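Local coordinates for protein glycerophosphoryl diester phosphodiesterase (Agrobacterium tumefaciens str. C58, PDB 3KS6) that belongs to the glycerophosphoryl diester phosphodiesterase family, folds as a TIM barrel and holds a magnesium ion, at residues A211-S216 with F229-P234; Q217-L222 with I238-E243; L38-D43 with L113-F118; D43-V48 with M67-V72. All blocks are in the same frame, centred on the assembly; numbering follows the deposited sequence.

Interaction 1 (A211-S216 with F229-P234); sequences AAHTPS and FTTDRP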
loop_
_atom_site.group_PDB
_atom_site.type_symbol
_atom_site.label_atom_id
_atom_site.label_comp_id
_atom_site.label_asym_id
_atom_site.label_seq_id
_atom_site.Cartn_x
_atom_site.Cartn_y
_atom_site.Cartn_z
ATOM N N ALA A 211 -4.591 -3.364 7.135
ATOM C CA ALA A 211 -4.910 -4.741 7.552
ATOM C C ALA A 211 -6.365 -4.944 7.967
ATOM O O ALA A 211 -6.649 -5.804 8.791
ATOM C CB ALA A 211 -3.926 -5.280 8.654
ATOM N N ALA A 212 -7.280 -4.157 7.380
ATOM C CA ALA A 212 -8.718 -4.229 7.703
ATOM C C ALA A 212 -9.372 -5.226 6.762
ATOM O O ALA A 212 -9.962 -4.851 5.761
ATOM C CB ALA A 212 -9.349 -2.901 7.567
ATOM N N HIS A 213 -9.251 -6.502 7.090
ATOM C CA HIS A 213 -9.668 -7.585 6.187
ATOM C C HIS A 213 -11.010 -8.255 6.513
ATOM O O HIS A 213 -11.610 -8.870 5.621
ATOM C CB HIS A 213 -8.575 -8.643 6.144
ATOM C CG HIS A 213 -7.225 -8.100 5.816
ATOM N ND1 HIS A 213 -7.008 -7.139 4.848
ATOM C CD2 HIS A 213 -6.015 -8.382 6.336
ATOM C CE1 HIS A 213 -5.717 -6.874 4.771
ATOM N NE2 HIS A 213 -5.090 -7.611 5.673
ATOM N N THR A 214 -11.513 -8.082 7.735
ATOM C CA THR A 214 -12.795 -8.668 8.176
ATOM C C THR A 214 -13.906 -7.627 8.345
ATOM O O THR A 214 -13.631 -6.432 8.480
ATOM C CB THR A 214 -12.615 -9.357 9.563
ATOM O OG1 THR A 214 -12.454 -8.352 10.567
ATOM C CG2 THR A 214 -11.386 -10.298 9.579
ATOM N N PRO A 215 -15.180 -8.069 8.374
ATOM C CA PRO A 215 -16.247 -7.127 8.563
ATOM C C PRO A 215 -16.126 -6.281 9.789
ATOM O O PRO A 215 -16.440 -5.092 9.720
ATOM C CB PRO A 215 -17.503 -8.029 8.676
ATOM C CG PRO A 215 -17.157 -9.219 7.911
ATOM C CD PRO A 215 -15.695 -9.430 8.139
ATOM N N SER A 216 -15.716 -6.871 10.917
ATOM C CA SER A 216 -15.601 -6.105 12.154
ATOM C C SER A 216 -14.511 -5.024 12.018
ATOM O O SER A 216 -14.685 -3.901 12.492
ATOM C CB SER A 216 -15.303 -7.016 13.354
ATOM O OG SER A 216 -14.290 -7.946 13.037
ATOM N N PHE A 229 -8.305 3.182 4.625
ATOM C CA PHE A 229 -7.805 1.870 5.069
ATOM C C PHE A 229 -7.530 0.989 3.894
ATOM O O PHE A 229 -8.201 1.100 2.860
ATOM C CB PHE A 229 -8.743 1.174 6.065
ATOM C CG PHE A 229 -10.116 0.843 5.518
ATOM C CD1 PHE A 229 -10.344 -0.380 4.948
ATOM C CD2 PHE A 229 -11.182 1.731 5.656
ATOM C CE1 PHE A 229 -11.621 -0.717 4.394
ATOM C CE2 PHE A 229 -12.470 1.406 5.167
ATOM C CZ PHE A 229 -12.683 0.182 4.545
ATOM N N THR A 230 -6.496 0.149 4.008
ATOM C CA THR A 230 -6.261 -0.911 3.034
ATOM C C THR A 230 -6.986 -2.187 3.482
ATOM O O THR A 230 -7.154 -2.458 4.671
ATOM C CB THR A 230 -4.810 -1.226 2.828
ATOM O OG1 THR A 230 -4.229 -1.646 4.075
ATOM C CG2 THR A 230 -4.065 0.025 2.204
ATOM N N THR A 231 -7.465 -2.944 2.495
ATOM C CA THR A 231 -8.229 -4.180 2.741
ATOM C C THR A 231 -7.992 -5.237 1.691
ATOM O O THR A 231 -7.921 -4.963 0.492
ATOM C CB THR A 231 -9.778 -3.915 2.831
ATOM O OG1 THR A 231 -10.521 -5.134 3.110
ATOM C CG2 THR A 231 -10.303 -3.252 1.541
ATOM N N ASP A 232 -7.894 -6.472 2.154
ATOM C CA ASP A 232 -7.825 -7.639 1.279
ATOM C C ASP A 232 -9.191 -8.061 0.750
ATOM O O ASP A 232 -9.254 -8.998 -0.055
ATOM C CB ASP A 232 -7.212 -8.850 2.013
ATOM C CG ASP A 232 -5.715 -8.788 2.099
ATOM O OD1 ASP A 232 -5.092 -7.994 1.359
ATOM O OD2 ASP A 232 -5.169 -9.585 2.904
ATOM N N ARG A 233 -10.264 -7.385 1.199
ATOM C CA ARG A 233 -11.633 -7.684 0.752
ATOM C C ARG A 233 -12.349 -6.404 0.272
ATOM O O ARG A 233 -13.328 -5.948 0.889
ATOM C CB ARG A 233 -12.423 -8.365 1.878
ATOM C CG ARG A 233 -11.926 -9.787 2.195
ATOM C CD ARG A 233 -12.973 -10.565 3.010
ATOM N NE ARG A 233 -12.632 -11.986 3.254
ATOM C CZ ARG A 233 -11.948 -12.475 4.298
ATOM N NH1 ARG A 233 -11.432 -11.678 5.238
ATOM N NH2 ARG A 233 -11.745 -13.791 4.406
ATOM N N PRO A 234 -11.853 -5.836 -0.822
ATOM C CA PRO A 234 -12.373 -4.577 -1.330
ATOM C C PRO A 234 -13.863 -4.622 -1.676
ATOM O O PRO A 234 -14.580 -3.649 -1.446
ATOM C CB PRO A 234 -11.517 -4.330 -2.573
ATOM C CG PRO A 234 -10.981 -5.714 -2.980
ATOM C CD PRO A 234 -10.728 -6.332 -1.650
#

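Interaction 2 (Q217-L222 with I238-E243); sequences QITKAL and IALRTE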
loop_
_atom_site.group_PDB
_atom_site.type_symbol
_atom_site.label_atom_id
_atom_site.label_comp_id
_atom_site.label_asym_id
_atom_site.label_seq_id
_atom_site.Cartn_x
_atom_site.Cartn_y
_atom_site.Cartn_z
ATOM N N GLN A 217 -13.402 -5.390 11.401
ATOM C CA GLN A 217 -12.282 -4.445 11.209
ATOM C C GLN A 217 -12.651 -3.310 10.249
ATOM O O GLN A 217 -12.368 -2.161 10.500
ATOM C CB GLN A 217 -11.082 -5.184 10.646
ATOM C CG GLN A 217 -10.341 -5.980 11.672
ATOM C CD GLN A 217 -9.285 -6.832 11.064
ATOM O OE1 GLN A 217 -9.425 -7.344 9.941
ATOM N NE2 GLN A 217 -8.190 -7.015 11.817
ATOM N N ILE A 218 -13.267 -3.672 9.127
ATOM C CA ILE A 218 -13.776 -2.705 8.178
ATOM C C ILE A 218 -14.783 -1.767 8.839
ATOM O O ILE A 218 -14.667 -0.549 8.703
ATOM C CB ILE A 218 -14.399 -3.388 6.936
ATOM C CG1 ILE A 218 -13.328 -4.132 6.109
ATOM C CG2 ILE A 218 -15.167 -2.342 6.083
ATOM C CD1 ILE A 218 -13.879 -5.126 5.091
ATOM N N THR A 219 -15.737 -2.326 9.588
ATOM C CA THR A 219 -16.756 -1.504 10.258
ATOM C C THR A 219 -16.124 -0.608 11.334
ATOM O O THR A 219 -16.524 0.537 11.528
ATOM C CB THR A 219 -17.868 -2.412 10.868
ATOM O OG1 THR A 219 -18.566 -3.077 9.813
ATOM C CG2 THR A 219 -18.811 -1.576 11.712
ATOM N N LYS A 220 -15.080 -1.104 12.009
ATOM C CA LYS A 220 -14.399 -0.282 12.996
ATOM C C LYS A 220 -13.773 0.941 12.310
ATOM O O LYS A 220 -13.887 2.067 12.794
ATOM C CB LYS A 220 -13.335 -1.094 13.713
ATOM C CG LYS A 220 -12.426 -0.319 14.614
ATOM C CD LYS A 220 -11.406 -1.277 15.217
ATOM C CE LYS A 220 -10.425 -0.546 16.079
ATOM N NZ LYS A 220 -9.458 -1.516 16.692
ATOM N N ALA A 221 -13.102 0.706 11.193
ATOM C CA ALA A 221 -12.477 1.773 10.386
ATOM C C ALA A 221 -13.517 2.832 9.953
ATOM O O ALA A 221 -13.302 4.055 10.087
ATOM C CB ALA A 221 -11.751 1.127 9.142
ATOM N N LEU A 222 -14.663 2.357 9.453
ATOM C CA LEU A 222 -15.760 3.244 9.048
ATOM C C LEU A 222 -16.364 4.001 10.226
ATOM O O LEU A 222 -16.573 5.199 10.124
ATOM C CB LEU A 222 -16.827 2.476 8.257
ATOM C CG LEU A 222 -16.413 1.828 6.928
ATOM C CD1 LEU A 222 -17.463 0.781 6.440
ATOM C CD2 LEU A 222 -16.142 2.922 5.828
ATOM N N ILE A 238 -16.479 -2.114 0.109
ATOM C CA ILE A 238 -17.365 -1.206 -0.652
ATOM C C ILE A 238 -18.794 -1.366 -0.179
ATOM O O ILE A 238 -19.490 -0.371 0.062
ATOM C CB ILE A 238 -17.243 -1.430 -2.151
ATOM C CG1 ILE A 238 -15.874 -0.888 -2.611
ATOM C CG2 ILE A 238 -18.388 -0.710 -2.936
ATOM C CD1 ILE A 238 -15.444 -1.253 -4.028
ATOM N N ALA A 239 -19.238 -2.608 -0.044
ATOM C CA ALA A 239 -20.613 -2.931 0.427
ATOM C C ALA A 239 -20.889 -2.391 1.817
ATOM O O ALA A 239 -21.928 -1.758 2.067
ATOM C CB ALA A 239 -20.833 -4.431 0.429
ATOM N N LEU A 240 -19.974 -2.659 2.740
ATOM C CA LEU A 240 -20.122 -2.160 4.104
ATOM C C LEU A 240 -20.119 -0.644 4.162
ATOM O O LEU A 240 -20.872 -0.051 4.954
ATOM C CB LEU A 240 -19.000 -2.720 4.993
ATOM C CG LEU A 240 -19.128 -4.171 5.405
ATOM C CD1 LEU A 240 -17.915 -4.648 6.175
ATOM C CD2 LEU A 240 -20.405 -4.304 6.263
ATOM N N ARG A 241 -19.291 0.006 3.331
ATOM C CA ARG A 241 -19.250 1.466 3.366
ATOM C C ARG A 241 -20.577 2.048 2.835
ATOM O O ARG A 241 -21.125 2.969 3.422
ATOM C CB ARG A 241 -18.052 2.012 2.569
ATOM C CG ARG A 241 -17.951 3.502 2.621
ATOM C CD ARG A 241 -16.730 4.055 1.940
ATOM N NE ARG A 241 -16.744 3.801 0.503
ATOM C CZ ARG A 241 -15.788 4.198 -0.333
ATOM N NH1 ARG A 241 -14.745 4.872 0.111
ATOM N NH2 ARG A 241 -15.858 3.900 -1.612
ATOM N N THR A 242 -21.092 1.487 1.750
ATOM C CA THR A 242 -22.375 1.929 1.199
ATOM C C THR A 242 -23.505 1.863 2.251
ATOM O O THR A 242 -24.260 2.817 2.450
ATOM C CB THR A 242 -22.717 1.150 -0.063
ATOM O OG1 THR A 242 -21.800 1.534 -1.087
ATOM C CG2 THR A 242 -24.158 1.426 -0.507
ATOM N N GLU A 243 -23.564 0.741 2.942
ATOM C CA GLU A 243 -24.493 0.508 4.035
ATOM C C GLU A 243 -24.265 1.511 5.174
ATOM O O GLU A 243 -25.228 2.118 5.692
ATOM C CB GLU A 243 -24.285 -0.951 4.459
ATOM C CG GLU A 243 -25.029 -1.505 5.639
ATOM C CD GLU A 243 -24.477 -2.905 5.987
ATOM O OE1 GLU A 243 -23.911 -3.055 7.093
ATOM O OE2 GLU A 243 -24.550 -3.821 5.123
#

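Interaction 3 (L38-D43 with L113-F118); sequences LHPTAD and LPYEGF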
loop_
_atom_site.group_PDB
_atom_site.type_symbol
_atom_site.label_atom_id
_atom_site.label_comp_id
_atom_site.label_asym_id
_atom_site.label_seq_id
_atom_site.Cartn_x
_atom_site.Cartn_y
_atom_site.Cartn_z
ATOM N N LEU A 38 6.688 -2.680 -4.420
ATOM C CA LEU A 38 7.560 -2.779 -5.591
ATOM C C LEU A 38 8.939 -3.227 -5.173
ATOM O O LEU A 38 9.391 -2.868 -4.084
ATOM C CB LEU A 38 7.667 -1.399 -6.292
ATOM C CG LEU A 38 6.399 -0.704 -6.844
ATOM C CD1 LEU A 38 6.728 0.717 -7.423
ATOM C CD2 LEU A 38 5.734 -1.579 -7.887
ATOM N N HIS A 39 9.615 -3.981 -6.051
ATOM C CA HIS A 39 11.014 -4.413 -5.866
ATOM C C HIS A 39 11.802 -4.327 -7.171
ATOM O O HIS A 39 11.238 -4.518 -8.259
ATOM C CB HIS A 39 11.055 -5.861 -5.366
ATOM C CG HIS A 39 10.415 -6.050 -4.029
ATOM N ND1 HIS A 39 11.100 -5.891 -2.844
ATOM C CD2 HIS A 39 9.133 -6.312 -3.697
ATOM C CE1 HIS A 39 10.264 -6.084 -1.840
ATOM N NE2 HIS A 39 9.066 -6.337 -2.333
ATOM N N PRO A 40 13.098 -4.015 -7.088
ATOM C CA PRO A 40 13.917 -4.020 -8.288
ATOM C C PRO A 40 14.384 -5.412 -8.647
ATOM O O PRO A 40 14.546 -6.229 -7.748
ATOM C CB PRO A 40 15.108 -3.164 -7.878
ATOM C CG PRO A 40 15.244 -3.410 -6.406
ATOM C CD PRO A 40 13.869 -3.630 -5.900
ATOM N N THR A 41 14.588 -5.682 -9.942
ATOM C CA THR A 41 15.251 -6.904 -10.395
ATOM C C THR A 41 16.746 -6.636 -10.579
ATOM O O THR A 41 17.208 -5.495 -10.428
ATOM C CB THR A 41 14.693 -7.406 -11.714
ATOM O OG1 THR A 41 15.027 -6.456 -12.741
ATOM C CG2 THR A 41 13.157 -7.623 -11.596
ATOM N N ALA A 42 17.523 -7.684 -10.854
ATOM C CA ALA A 42 18.970 -7.515 -11.038
ATOM C C ALA A 42 19.308 -6.695 -12.287
ATOM O O ALA A 42 20.294 -5.954 -12.288
ATOM C CB ALA A 42 19.707 -8.896 -11.072
ATOM N N ASP A 43 18.447 -6.776 -13.298
ATOM C CA ASP A 43 18.656 -6.127 -14.590
ATOM C C ASP A 43 17.887 -4.814 -14.756
ATOM O O ASP A 43 17.634 -4.380 -15.874
ATOM C CB ASP A 43 18.387 -7.103 -15.771
ATOM C CG ASP A 43 16.955 -7.644 -15.813
ATOM O OD1 ASP A 43 16.258 -7.630 -14.774
ATOM O OD2 ASP A 43 16.526 -8.104 -16.904
ATOM N N LEU A 113 17.282 -3.593 4.626
ATOM C CA LEU A 113 17.795 -2.294 4.241
ATOM C C LEU A 113 17.112 -1.761 2.979
ATOM O O LEU A 113 16.747 -2.534 2.094
ATOM C CB LEU A 113 19.302 -2.312 4.005
ATOM C CG LEU A 113 20.157 -2.708 5.199
ATOM C CD1 LEU A 113 21.619 -2.714 4.728
ATOM C CD2 LEU A 113 19.937 -1.759 6.374
ATOM N N PRO A 114 16.971 -0.431 2.885
ATOM C CA PRO A 114 16.420 0.105 1.652
ATOM C C PRO A 114 17.274 -0.229 0.432
ATOM O O PRO A 114 18.507 -0.326 0.540
ATOM C CB PRO A 114 16.405 1.610 1.868
ATOM C CG PRO A 114 16.735 1.852 3.290
ATOM C CD PRO A 114 17.254 0.603 3.892
ATOM N N TYR A 115 16.617 -0.434 -0.710
ATOM C CA TYR A 115 17.338 -0.655 -1.947
ATOM C C TYR A 115 17.923 0.689 -2.425
ATOM O O TYR A 115 17.211 1.674 -2.648
ATOM C CB TYR A 115 16.439 -1.185 -3.054
ATOM C CG TYR A 115 15.724 -2.518 -2.859
ATOM C CD1 TYR A 115 16.408 -3.727 -2.977
ATOM C CD2 TYR A 115 14.334 -2.569 -2.643
ATOM C CE1 TYR A 115 15.742 -4.960 -2.847
ATOM C CE2 TYR A 115 13.668 -3.774 -2.519
ATOM C CZ TYR A 115 14.365 -4.978 -2.637
ATOM O OH TYR A 115 13.702 -6.185 -2.560
ATOM N N GLU A 116 19.238 0.724 -2.595
ATOM C CA GLU A 116 19.903 1.952 -3.005
ATOM C C GLU A 116 19.414 2.398 -4.377
ATOM O O GLU A 116 19.357 1.608 -5.311
ATOM C CB GLU A 116 21.436 1.781 -3.004
ATOM C CG GLU A 116 22.238 3.013 -3.471
ATOM C CD GLU A 116 22.403 3.125 -4.987
ATOM O OE1 GLU A 116 22.771 2.126 -5.638
ATOM O OE2 GLU A 116 22.203 4.237 -5.525
ATOM N N GLY A 117 19.086 3.683 -4.487
ATOM C CA GLY A 117 18.620 4.292 -5.751
ATOM C C GLY A 117 17.233 3.934 -6.259
ATOM O O GLY A 117 16.815 4.407 -7.314
ATOM N N PHE A 118 16.487 3.151 -5.493
ATOM C CA PHE A 118 15.239 2.621 -5.963
ATOM C C PHE A 118 14.117 3.655 -5.972
ATOM O O PHE A 118 13.288 3.629 -6.859
ATOM C CB PHE A 118 14.854 1.393 -5.139
ATOM C CG PHE A 118 13.671 0.628 -5.684
ATOM C CD1 PHE A 118 13.674 0.137 -7.000
ATOM C CD2 PHE A 118 12.560 0.356 -4.869
ATOM C CE1 PHE A 118 12.576 -0.568 -7.487
ATOM C CE2 PHE A 118 11.489 -0.354 -5.356
ATOM C CZ PHE A 118 11.495 -0.810 -6.648
#

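Interaction 4 (D43-V48 with M67-V72); sequences DGAIVV and MTLAKV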
loop_
_atom_site.group_PDB
_atom_site.type_symbol
_atom_site.label_atom_id
_atom_site.label_comp_id
_atom_site.label_asym_id
_atom_site.label_seq_id
_atom_site.Cartn_x
_atom_site.Cartn_y
_atom_site.Cartn_z
ATOM N N ASP A 43 18.447 -6.776 -13.298
ATOM C CA ASP A 43 18.656 -6.127 -14.590
ATOM C C ASP A 43 17.887 -4.814 -14.756
ATOM O O ASP A 43 17.634 -4.380 -15.874
ATOM C CB ASP A 43 18.387 -7.103 -15.771
ATOM C CG ASP A 43 16.955 -7.644 -15.813
ATOM O OD1 ASP A 43 16.258 -7.630 -14.774
ATOM O OD2 ASP A 43 16.526 -8.104 -16.904
ATOM N N GLY A 44 17.485 -4.212 -13.642
ATOM C CA GLY A 44 16.975 -2.848 -13.642
ATOM C C GLY A 44 15.510 -2.640 -13.933
ATOM O O GLY A 44 15.122 -1.547 -14.321
ATOM N N ALA A 45 14.706 -3.666 -13.705
ATOM C CA ALA A 45 13.268 -3.583 -13.907
ATOM C C ALA A 45 12.615 -3.413 -12.537
ATOM O O ALA A 45 13.290 -3.517 -11.507
ATOM C CB ALA A 45 12.758 -4.830 -14.589
ATOM N N ILE A 46 11.309 -3.124 -12.563
ATOM C CA ILE A 46 10.481 -2.894 -11.383
ATOM C C ILE A 46 9.320 -3.904 -11.417
ATOM O O ILE A 46 8.534 -3.896 -12.343
ATOM C CB ILE A 46 9.920 -1.486 -11.345
ATOM C CG1 ILE A 46 11.057 -0.456 -11.349
ATOM C CG2 ILE A 46 9.017 -1.306 -10.086
ATOM C CD1 ILE A 46 10.571 0.961 -11.429
ATOM N N VAL A 47 9.246 -4.788 -10.431
ATOM C CA VAL A 47 8.149 -5.738 -10.365
ATOM C C VAL A 47 7.289 -5.485 -9.146
ATOM O O VAL A 47 7.766 -5.017 -8.116
ATOM C CB VAL A 47 8.608 -7.206 -10.377
ATOM C CG1 VAL A 47 9.316 -7.532 -11.702
ATOM C CG2 VAL A 47 9.498 -7.517 -9.166
ATOM N N VAL A 48 6.016 -5.818 -9.307
ATOM C CA VAL A 48 4.972 -5.612 -8.310
ATOM C C VAL A 48 4.830 -6.934 -7.512
ATOM O O VAL A 48 4.393 -7.951 -8.027
ATOM C CB VAL A 48 3.625 -5.261 -8.978
ATOM C CG1 VAL A 48 2.552 -4.992 -7.944
ATOM C CG2 VAL A 48 3.788 -4.052 -9.931
HETATM N N MSE A 67 17.611 -11.535 -9.336
HETATM C CA MSE A 67 17.085 -12.237 -10.498
HETATM C C MSE A 67 16.816 -11.276 -11.635
HETATM O O MSE A 67 16.478 -10.132 -11.389
HETATM C CB MSE A 67 15.726 -12.886 -10.133
HETATM C CG MSE A 67 15.809 -13.961 -9.086
HETATM SE SE MSE A 67 13.966 -14.535 -8.594
HETATM C CE MSE A 67 14.413 -15.566 -7.360
ATOM N N THR A 68 16.883 -11.762 -12.880
ATOM C CA THR A 68 16.474 -10.971 -14.015
ATOM C C THR A 68 14.956 -10.942 -14.069
ATOM O O THR A 68 14.290 -11.822 -13.512
ATOM C CB THR A 68 16.965 -11.577 -15.350
ATOM O OG1 THR A 68 16.402 -12.883 -15.507
ATOM C CG2 THR A 68 18.485 -11.634 -15.374
ATOM N N LEU A 69 14.413 -9.957 -14.766
ATOM C CA LEU A 69 12.983 -9.913 -14.998
ATOM C C LEU A 69 12.501 -11.182 -15.682
ATOM O O LEU A 69 11.452 -11.687 -15.326
ATOM C CB LEU A 69 12.586 -8.696 -15.847
ATOM C CG LEU A 69 11.096 -8.543 -16.154
ATOM C CD1 LEU A 69 10.276 -8.446 -14.825
ATOM C CD2 LEU A 69 10.857 -7.323 -17.072
ATOM N N ALA A 70 13.239 -11.714 -16.668
ATOM C CA ALA A 70 12.787 -12.932 -17.363
ATOM C C ALA A 70 12.617 -14.117 -16.386
ATOM O O ALA A 70 11.681 -14.891 -16.493
ATOM C CB ALA A 70 13.749 -13.301 -18.482
ATOM N N LYS A 71 13.514 -14.238 -15.425
ATOM C CA LYS A 71 13.425 -15.315 -14.459
ATOM C C LYS A 71 12.176 -15.093 -13.586
ATOM O O LYS A 71 11.359 -15.998 -13.421
ATOM C CB LYS A 71 14.715 -15.414 -13.636
ATOM C CG LYS A 71 14.671 -16.439 -12.501
ATOM C CD LYS A 71 14.321 -17.837 -12.977
ATOM N N VAL A 72 11.997 -13.866 -13.104
ATOM C CA VAL A 72 10.806 -13.531 -12.297
ATOM C C VAL A 72 9.533 -13.870 -13.057
ATOM O O VAL A 72 8.585 -14.434 -12.497
ATOM C CB VAL A 72 10.797 -12.032 -11.887
ATOM C CG1 VAL A 72 9.443 -11.638 -11.252
ATOM C CG2 VAL A 72 11.929 -11.733 -10.943
HETATM O O HOH W 1 15.200 -10.101 -18.272
#

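Interaction 1 (A211-S216 with F229-P234)
H213 and D232 meet through both ring and backbone. The carboxylate of D232 lies flat over one face of the imidazole, the planes only 4° apart, with OD2 3.3 Å from H213 CE1; the backbone of A211 backs the other face. The same ring accepts a hydrogen bond, D232 N to H213 ND1 at 2.9 Å, the donor coming in tilted from the imidazole plane, so a histidine suits a place that needs a flat group and an acceptor together. D232 OD1 turns elsewhere, to H8 and T12.

Other hydrogen bonds join the strand to the loop. A212 N donates to T230 O at 3.2 Å, and A212 O receives T231 OG1 at 2.7 Å. With OG1 lying opposite the main-chain nitrogen (chi1 -178°), T231 can also take R233 N at 3.0 Å, forming an ST turn; the hydroxyl gives its proton across to A212 O and accepts within its own segment. In the TIM barrel this is where the loop leaving strand 206-210 crosses the C-terminal end of strand 228-231, ahead of helices 215-224 and 234-249. With its chain stretched out, R233 NH1 donates a hydrogen bond to H213 O, 2.8 Å, approaching from above the carbonyl plane, 56° out of it.

The apolar contact is small. At the strand, the methyl of A212 rests 3.8 Å from F229 CD1, its CB directed at the strand.

Interaction 2 (Q217-L222 with I238-E243)
L222 and R241 form one of two close patches where helix 217-222 packs on helix 238-243, neighbouring outer helices of a TIM barrel. The segment axes approach to 10.0 Å and cross at -42°, both helices running broadly the same way. L222 forks against the backbone and the aliphatic stem of its partner: CD1 sits 3.6 Å from R241 CA, while CD2 lies 3.7 Å from R241 CG. A leucine suits this spot because its two methyls can grip both surfaces at once. The arginine stem serves as a hydrocarbon surface; its guanidinium bends away at chi3 (65°) to T3 O and a salt bridge with E32.

The second patch joins I218 and L240, whose side chains lie roughly perpendicular, the CG2 methyl of beta-branched I218 pressing on L240 CD1. I218 also reaches inward to F229 and T231, so this side of the interface merges with the barrel wall.

Toward T219 the packing thins. This partly exposed threonine spends its hydroxyl on P215 O, one turn back in its own helix, and only skirts L240, T219 OG1 lying 4.0 Å from L240 CD1. The same L240 CD1 lies closer to I218, 3.6 Å from CG2.

Interaction 3 (L38-D43 with L113-F118)
P40 sits in the corner between two aromatic rings, Y115 and F118, and its CD carbon lies over a face of each. It is 3.4 Å from the centroid of the Y115 ring, 11° off the normal, and 3.8 Å from that of F118, nearer the rim: two CH-pi contacts for which a proline ring, whose CD is polarised by the adjacent nitrogen, is well suited. With CG opposite the main-chain N (chi1 -171°), F118 carries its ring to P40.

Beside this apolar corner, Y115 OH and H39 ND1 share a short hydrogen bond of 2.6 Å, the hydroxyl arriving at the imidazole edge and the rings rim to rim, nearly perpendicular.

In the TIM barrel, the contact joins the end of strand 33-40 to the loop that follows strand 101-106; these neighbouring parallel strands supply the magnesium ligands E35, D37 and E105, and the H39 side chain lies about 9 Å from the metal.

Farther out, H39 NE2 is hydrogen-bonded to H50 O; held at both nitrogens, the ring is probably fixed in rotation. A type II turn from Y115 to F118 brings both aromatics to the same proline, G117 taking its positive-phi position.

Interaction 4 (D43-V48 with M67-V72)
L69 lays its branched end across A45 and V47, projecting from the first turn of helix 69-74. CD2 lies 4.0 Å from A45 CB, and CD1 approaches V47 CG1 as the two side chains pass antiparallel. V47 has a second conformer, so the tightness of that methyl pair is doubtful. With CG turned directly opposite the main-chain nitrogen (chi1 -180°), the leucine reaches out from the helix toward the strand. One turn further on, and again only for the V47 conformer given, V72 CG1 lies 4.1 Å from V47 CG1. Beta-branched V47 is at home in the extended backbone of strand 46-48, while A45 offers just a methyl to L69.

At the more exposed end the contact becomes polar. D43 OD1 accepts L69 N at 3.0 Å, on the syn side but 30° out of the carboxylate plane, and also takes T41 OG1 at 2.7 Å, which probably steadies the carboxylate. A water bridges the other oxygen to the helix, 2.8 Å from D43 OD2 and 3.0 Å from A70 N. T68 is the N-cap, its OG1 receiving K71 N at 3.2 Å. Threonine and aspartate thus serve separate amides of the opening turn, and the negative carboxylate is probably favoured at this positive end of the helix dipole.

The short strand 46-48 pairs antiparallel with strand 33-40, and helix 69-74 packs on strand 46-48, consistent with the small insertion that follows the second barrel strand in this phosphodiesterase family.

Overall arrangement
From the N terminus, strand 33-40 runs into the turn containing D43, which interactions 3 and 4 share. Interaction 4 closes first, bringing helix 69-74 back to strand 46-48; it lies wholly within the longer excursion that interaction 3 closes between the end of strand 33-40 and the loop before helix 118-128. The two touch, the antiparallel strands and A42 N with M67 O joining them. On the opposite side of the chain's centre, interactions 1 and 2 cross, their segments alternating along the last part of the chain: strand 228-231 and helix 234-249 both return to the region of helix 215-224. About 28 Å separates the centres of interactions 1 and 3, across the barrel.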